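Local coordinates for protein tudor (Drosophila melanogaster, PDB 3NTK) that recognises methylated arginines of Aubergine, probably through its Tudor domains such as this last extended one, and is required for primordial germ cell formation, at residues A[54-59]-A[65-70]; A[128-131]-A[137-140]. All blocks are in the same frame, centred on the assembly; numbering follows the deposited sequence.

Overall arrangement
The two contacts sample the two halves of an extended Tudor domain. Contact 1 (54-59 with 65-70) is the first hairpin of the four-stranded, SH3-like Tudor core, whereas contact 2 (128-131 with 137-140) joins a helix to a strand in the OB-fold half, which strands 4-11 and 16-21 build together with strands from 109 onward. They follow one another along the chain and lie on opposite sides of its centre, with their own centres 26 Å apart and nearest atoms about 14 Å apart, so neither touches the other. Aromatic residues at contact 1 probably belong to the methylarginine cage, while contact 2 is apolar core of the OB-fold.

Contact 1. Residues A[54-59]-A[65-70]; sequences CVAQFP and YRAQIR
Cys54 and Ala67 face each other as a hydrogen-bonded pair in the antiparallel hairpin of the Tudor core. Cys54 N reaches Ala67 O at 2.8 Å, and Ala67 N returns to Cys54 O at the same 2.8 Å. Two residues on, Ala56 N bonds Tyr65 O at 2.9 Å and Tyr65 N bonds Ala56 O with an N-H...O angle of 169°. Between these pairs, Val55 and Arg66 form the non-hydrogen-bonded pair, their CA atoms 4.6 Å apart. The two segment axes make an angle of 105°, evidence of strong coiling. Inside the bend, on the face shared by Cys54 and Tyr65, Ala56 CB meets Ala67 CB at 3.7 Å. CG of Tyr65 stands anti to the carbonyl carbon (chi1 -58°), which sets the ring against Phe58, whose CB lies in the ring plane, 3.6 Å from Tyr65 CE2. On the other face Arg66 extends to a salt bridge with Asp84. Next to the turn of the hairpin, the Phe58 and Tyr65 rings gather with Phe82 and Phe85, consistent with the aromatic cage that holds methylarginine in extended Tudor domains. Tyr65 OH is hydrogen-bonded to Asp61 OD2, which helps hold the ring at its outer end.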
ATOM      1  N   CYS A  54     -13.664  -6.535   3.032  1.00 27.36           N
ATOM      2  CA  CYS A  54     -14.879  -5.834   2.652  1.00 25.98           C
ATOM      3  C   CYS A  54     -14.534  -4.588   1.851  1.00 24.84           C
ATOM      4  O   CYS A  54     -13.411  -4.424   1.377  1.00 23.10           O
ATOM      5  CB  CYS A  54     -15.654  -5.427   3.908  1.00 28.03           C
ATOM      6  SG  CYS A  54     -14.753  -4.246   4.969  1.00 32.32           S
ATOM      7  N   VAL A  55     -15.530  -3.729   1.694  1.00 24.01           N
ATOM      8  CA  VAL A  55     -15.382  -2.461   1.001  1.00 23.55           C
ATOM      9  C   VAL A  55     -15.620  -1.457   2.116  1.00 23.30           C
ATOM     10  O   VAL A  55     -16.639  -1.522   2.799  1.00 25.71           O
ATOM     11  CB  VAL A  55     -16.452  -2.292  -0.099  1.00 24.99           C
ATOM     12  CG1 VAL A  55     -16.347  -0.912  -0.724  1.00 28.56           C
ATOM     13  CG2 VAL A  55     -16.265  -3.360  -1.168  1.00 29.04           C
ATOM     14  N   ALA A  56     -14.677  -0.545   2.317  1.00 22.70           N
ATOM     15  CA  ALA A  56     -14.799   0.438   3.379  1.00 21.71           C
ATOM     16  C   ALA A  56     -14.506   1.844   2.876  1.00 22.64           C
ATOM     17  O   ALA A  56     -13.729   2.038   1.942  1.00 21.51           O
ATOM     18  CB  ALA A  56     -13.854   0.079   4.526  1.00 23.30           C
ATOM     19  N   GLN A  57     -15.129   2.830   3.506  1.00 23.94           N
ATOM     20  CA  GLN A  57     -14.927   4.206   3.095  1.00 24.88           C
ATOM     21  C   GLN A  57     -13.803   4.868   3.884  1.00 24.16           C
ATOM     22  O   GLN A  57     -13.748   4.775   5.105  1.00 25.16           O
ATOM     23  CB  GLN A  57     -16.223   5.000   3.274  1.00 25.64           C
ATOM     24  CG  GLN A  57     -16.124   6.436   2.808  1.00 28.19           C
ATOM     25  CD  GLN A  57     -17.440   7.174   2.941  1.00 30.81           C
ATOM     26  OE1 GLN A  57     -18.013   7.256   4.028  1.00 30.48           O
ATOM     27  NE2 GLN A  57     -17.929   7.710   1.831  1.00 30.59           N
ATOM     28  N   PHE A  58     -12.901   5.519   3.163  1.00 25.69           N
ATOM     29  CA  PHE A  58     -11.785   6.239   3.770  1.00 27.91           C
ATOM     30  C   PHE A  58     -12.352   7.625   4.077  1.00 29.63           C
ATOM     31  O   PHE A  58     -12.608   8.406   3.166  1.00 29.14           O
ATOM     32  CB  PHE A  58     -10.633   6.333   2.764  1.00 27.28           C
ATOM     33  CG  PHE A  58      -9.405   7.031   3.289  1.00 27.66           C
ATOM     34  CD1 PHE A  58      -9.098   7.018   4.645  1.00 30.56           C
ATOM     35  CD2 PHE A  58      -8.523   7.648   2.411  1.00 30.60           C
ATOM     36  CE1 PHE A  58      -7.920   7.610   5.120  1.00 32.42           C
ATOM     37  CE2 PHE A  58      -7.341   8.242   2.873  1.00 30.21           C
ATOM     38  CZ  PHE A  58      -7.042   8.221   4.227  1.00 31.40           C
ATOM     39  N   PRO A  59     -12.562   7.937   5.366  1.00 32.02           N
ATOM     40  CA  PRO A  59     -13.109   9.220   5.831  1.00 34.83           C
ATOM     41  C   PRO A  59     -12.456  10.471   5.256  1.00 37.99           C
ATOM     42  O   PRO A  59     -13.124  11.473   5.010  1.00 38.71           O
ATOM     43  CB  PRO A  59     -12.938   9.137   7.344  1.00 33.60           C
ATOM     44  CG  PRO A  59     -13.071   7.671   7.613  1.00 33.01           C
ATOM     45  CD  PRO A  59     -12.222   7.080   6.514  1.00 32.86           C
ATOM     46  N   TYR A  65     -12.925   1.728  -0.812  1.00 24.50           N
ATOM     47  CA  TYR A  65     -11.804   0.891  -1.256  1.00 22.15           C
ATOM     48  C   TYR A  65     -11.903  -0.516  -0.660  1.00 21.81           C
ATOM     49  O   TYR A  65     -12.624  -0.738   0.324  1.00 21.22           O
ATOM     50  CB  TYR A  65     -10.472   1.462  -0.758  1.00 24.40           C
ATOM     51  CG  TYR A  65     -10.139   2.872  -1.174  1.00 26.70           C
ATOM     52  CD1 TYR A  65      -9.718   3.156  -2.473  1.00 30.84           C
ATOM     53  CD2 TYR A  65     -10.206   3.918  -0.258  1.00 31.24           C
ATOM     54  CE1 TYR A  65      -9.361   4.456  -2.847  1.00 34.02           C
ATOM     55  CE2 TYR A  65      -9.854   5.220  -0.622  1.00 34.82           C
ATOM     56  CZ  TYR A  65      -9.432   5.479  -1.913  1.00 33.76           C
ATOM     57  OH  TYR A  65      -9.075   6.762  -2.266  1.00 36.78           O
ATOM     58  N   ARG A  66     -11.158  -1.457  -1.238  1.00 21.47           N
ATOM     59  CA  ARG A  66     -11.134  -2.814  -0.692  1.00 21.21           C
ATOM     60  C   ARG A  66     -10.388  -2.662   0.627  1.00 20.59           C
ATOM     61  O   ARG A  66      -9.383  -1.942   0.706  1.00 22.44           O
ATOM     62  CB  ARG A  66     -10.377  -3.786  -1.613  1.00 21.66           C
ATOM     63  CG  ARG A  66     -11.052  -4.037  -2.964  1.00 21.15           C
ATOM     64  CD  ARG A  66     -10.584  -5.352  -3.588  1.00 21.41           C
ATOM     65  NE  ARG A  66      -9.162  -5.327  -3.923  1.00 19.98           N
ATOM     66  CZ  ARG A  66      -8.473  -6.380  -4.350  1.00 24.58           C
ATOM     67  NH1 ARG A  66      -9.071  -7.557  -4.499  1.00 21.29           N
ATOM     68  NH2 ARG A  66      -7.180  -6.258  -4.633  1.00 24.35           N
ATOM     69  N   ALA A  67     -10.860  -3.342   1.664  1.00 21.12           N
ATOM     70  CA  ALA A  67     -10.232  -3.213   2.961  1.00 21.53           C
ATOM     71  C   ALA A  67     -10.284  -4.480   3.804  1.00 22.46           C
ATOM     72  O   ALA A  67     -11.177  -5.319   3.648  1.00 22.90           O
ATOM     73  CB  ALA A  67     -10.888  -2.064   3.724  1.00 24.24           C
ATOM     74  N   GLN A  68      -9.305  -4.615   4.686  1.00 21.26           N
ATOM     75  CA  GLN A  68      -9.256  -5.743   5.598  1.00 23.96           C
ATOM     76  C   GLN A  68      -9.330  -5.175   7.005  1.00 22.97           C
ATOM     77  O   GLN A  68      -8.573  -4.271   7.366  1.00 24.08           O
ATOM     78  CB  GLN A  68      -7.961  -6.552   5.437  1.00 25.08           C
ATOM     79  CG  GLN A  68      -7.869  -7.690   6.446  1.00 28.74           C
ATOM     80  CD  GLN A  68      -6.667  -8.588   6.234  1.00 33.28           C
ATOM     81  OE1 GLN A  68      -5.538  -8.115   6.123  1.00 37.92           O
ATOM     82  NE2 GLN A  68      -6.906  -9.894   6.189  1.00 36.69           N
ATOM     83  N   ILE A  69     -10.257  -5.692   7.798  1.00 25.79           N
ATOM     84  CA  ILE A  69     -10.414  -5.226   9.166  1.00 26.91           C
ATOM     85  C   ILE A  69      -9.241  -5.690  10.023  1.00 29.26           C
ATOM     86  O   ILE A  69      -8.894  -6.873  10.036  1.00 28.19           O
ATOM     87  CB  ILE A  69     -11.732  -5.742   9.757  1.00 27.31           C
ATOM     88  CG1 ILE A  69     -12.902  -5.187   8.939  1.00 28.22           C
ATOM     89  CG2 ILE A  69     -11.837  -5.344  11.229  1.00 27.54           C
ATOM     90  CD1 ILE A  69     -14.269  -5.636   9.423  1.00 31.12           C
ATOM     91  N   ARG A  70      -8.627  -4.747  10.731  1.00 30.66           N
ATOM     92  CA  ARG A  70      -7.487  -5.049  11.588  1.00 33.52           C
ATOM     93  C   ARG A  70      -7.864  -5.073  13.063  1.00 34.58           C
ATOM     94  O   ARG A  70      -7.332  -5.875  13.833  1.00 34.45           O
ATOM     95  CB  ARG A  70      -6.375  -4.026  11.350  1.00 35.09           C
ATOM     96  CG  ARG A  70      -5.689  -4.173  10.002  1.00 39.49           C
ATOM     97  CD  ARG A  70      -5.003  -5.532   9.901  1.00 42.46           C
ATOM     98  NE  ARG A  70      -4.324  -5.729   8.623  1.00 46.07           N
ATOM     99  CZ  ARG A  70      -3.281  -5.015   8.209  1.00 47.29           C
ATOM    100  NH1 ARG A  70      -2.789  -4.048   8.973  1.00 48.55           N
ATOM    101  NH2 ARG A  70      -2.727  -5.274   7.031  1.00 46.38           N
TER

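Contact 2. Residues A[128-131]-A[137-140]; sequences SFID and TFQV
Phe138 reaches from strand 137-140 to the helix residues Phe129 and Ile130, joining the helix of an OB-fold to the barrel strand that follows it. In this fold the helix sits between the third and fourth strands, and helix 120-131 does so here, between strands 109-113 and 137-145. The backbones stay well apart, with CA of Ile130 and CA of Phe138 9.7 Å from each other, so side chains alone bridge the gap, burying 114 Å² in all.

The aliphatic part is a methyl against a ring. Ile130 CD1 comes obliquely to the outer end of Phe138, 3.6 Å from CZ and 3.7 Å from CE2, straddling that one ring bond. With CG1 anti to the carbonyl carbon (chi1 -58°) and the chain bent again at chi2 (-61°), the methyl is brought to the ring, and the Ile130 side chain also packs on Val8 and Phe11 of strand 4-11.

The aromatic part is edge to edge: Phe129 CE1 and Phe138 CE2 each lie near the plane of the other ring. Tyr157 meets both rings, edge-to-face with Phe129, and Arg133 makes a cation-pi contact with Phe129, while Leu166 adds an apolar neighbour. A valine in place of Phe138 would probably leave Ile130 CD1 and the Phe129 edge without their mate and open a gap between helix and barrel. Of the aromatic pair, the closest approach is 3.9 Å, from Phe129 CE1 to Phe138 CE2.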
ATOM      1  N   SER A 128      12.350  12.552   4.399  1.00 31.41           N
ATOM      2  CA  SER A 128      12.121  13.829   3.725  1.00 33.17           C
ATOM      3  C   SER A 128      12.334  13.747   2.214  1.00 31.83           C
ATOM      4  O   SER A 128      11.707  14.480   1.447  1.00 32.48           O
ATOM      5  CB  SER A 128      13.032  14.909   4.322  1.00 34.82           C
ATOM      6  OG  SER A 128      14.398  14.627   4.081  1.00 36.91           O
ATOM      7  N   PHE A 129      13.219  12.859   1.782  1.00 31.12           N
ATOM      8  CA  PHE A 129      13.485  12.702   0.360  1.00 31.83           C
ATOM      9  C   PHE A 129      12.247  12.121  -0.323  1.00 33.00           C
ATOM     10  O   PHE A 129      11.845  12.574  -1.397  1.00 31.75           O
ATOM     11  CB  PHE A 129      14.698  11.783   0.158  1.00 32.11           C
ATOM     12  CG  PHE A 129      15.088  11.587  -1.279  1.00 32.34           C
ATOM     13  CD1 PHE A 129      14.468  10.615  -2.060  1.00 32.47           C
ATOM     14  CD2 PHE A 129      16.080  12.377  -1.856  1.00 33.55           C
ATOM     15  CE1 PHE A 129      14.830  10.428  -3.393  1.00 33.49           C
ATOM     16  CE2 PHE A 129      16.449  12.200  -3.188  1.00 33.98           C
ATOM     17  CZ  PHE A 129      15.822  11.221  -3.957  1.00 34.35           C
ATOM     18  N   ILE A 130      11.638  11.132   0.325  1.00 32.72           N
ATOM     19  CA  ILE A 130      10.448  10.473  -0.200  1.00 35.73           C
ATOM     20  C   ILE A 130       9.213  11.367  -0.123  1.00 36.92           C
ATOM     21  O   ILE A 130       8.430  11.430  -1.072  1.00 35.20           O
ATOM     22  CB  ILE A 130      10.148   9.168   0.575  1.00 35.30           C
ATOM     23  CG1 ILE A 130      11.343   8.214   0.485  1.00 37.08           C
ATOM     24  CG2 ILE A 130       8.893   8.510   0.018  1.00 36.99           C
ATOM     25  CD1 ILE A 130      11.696   7.787  -0.923  1.00 38.60           C
ATOM     26  N   ASP A 131       9.041  12.052   1.004  1.00 39.58           N
ATOM     27  CA  ASP A 131       7.890  12.930   1.194  1.00 42.84           C
ATOM     28  C   ASP A 131       7.806  14.005   0.119  1.00 43.66           C
ATOM     29  O   ASP A 131       6.722  14.471  -0.216  1.00 44.71           O
ATOM     30  CB  ASP A 131       7.937  13.599   2.572  1.00 45.23           C
ATOM     31  CG  ASP A 131       7.693  12.621   3.709  1.00 49.06           C
ATOM     32  OD1 ASP A 131       6.775  11.780   3.592  1.00 51.88           O
ATOM     33  OD2 ASP A 131       8.410  12.701   4.728  1.00 51.29           O
ATOM     34  N   THR A 137       8.235   8.240  -9.648  1.00 32.02           N
ATOM     35  CA  THR A 137       8.551   6.835  -9.854  1.00 31.60           C
ATOM     36  C   THR A 137       9.913   6.460  -9.282  1.00 29.61           C
ATOM     37  O   THR A 137      10.886   7.197  -9.427  1.00 30.19           O
ATOM     38  CB  THR A 137       8.538   6.489 -11.362  1.00 32.77           C
ATOM     39  OG1 THR A 137       7.203   6.624 -11.867  1.00 36.08           O
ATOM     40  CG2 THR A 137       9.022   5.065 -11.595  1.00 32.81           C
ATOM     41  N   PHE A 138       9.961   5.310  -8.616  1.00 27.89           N
ATOM     42  CA  PHE A 138      11.187   4.768  -8.040  1.00 25.73           C
ATOM     43  C   PHE A 138      11.292   3.371  -8.625  1.00 24.58           C
ATOM     44  O   PHE A 138      10.376   2.915  -9.303  1.00 25.49           O
ATOM     45  CB  PHE A 138      11.082   4.639  -6.514  1.00 25.62           C
ATOM     46  CG  PHE A 138      11.169   5.945  -5.779  1.00 24.42           C
ATOM     47  CD1 PHE A 138      10.063   6.773  -5.667  1.00 26.01           C
ATOM     48  CD2 PHE A 138      12.372   6.354  -5.213  1.00 24.74           C
ATOM     49  CE1 PHE A 138      10.152   7.996  -5.001  1.00 26.90           C
ATOM     50  CE2 PHE A 138      12.471   7.573  -4.546  1.00 26.02           C
ATOM     51  CZ  PHE A 138      11.362   8.394  -4.441  1.00 26.76           C
ATOM     52  N   GLN A 139      12.407   2.695  -8.385  1.00 24.75           N
ATOM     53  CA  GLN A 139      12.543   1.322  -8.853  1.00 24.39           C
ATOM     54  C   GLN A 139      12.963   0.484  -7.660  1.00 25.80           C
ATOM     55  O   GLN A 139      13.621   0.977  -6.742  1.00 24.64           O
ATOM     56  CB  GLN A 139      13.597   1.179  -9.952  1.00 24.09           C
ATOM     57  CG  GLN A 139      13.287   1.922 -11.235  1.00 24.67           C
ATOM     58  CD  GLN A 139      13.495   3.404 -11.083  1.00 27.25           C
ATOM     59  OE1 GLN A 139      14.562   3.847 -10.641  1.00 30.42           O
ATOM     60  NE2 GLN A 139      12.486   4.188 -11.449  1.00 28.35           N
ATOM     61  N   VAL A 140      12.559  -0.778  -7.661  1.00 27.19           N
ATOM     62  CA  VAL A 140      12.934  -1.681  -6.586  1.00 26.64           C
ATOM     63  C   VAL A 140      13.448  -2.976  -7.176  1.00 27.23           C
ATOM     64  O   VAL A 140      12.946  -3.447  -8.199  1.00 27.09           O
ATOM     65  CB  VAL A 140      11.745  -2.023  -5.646  1.00 28.09           C
ATOM     66  CG1 VAL A 140      11.353  -0.805  -4.827  1.00 28.38           C
ATOM     67  CG2 VAL A 140      10.559  -2.537  -6.460  1.00 28.90           C
TER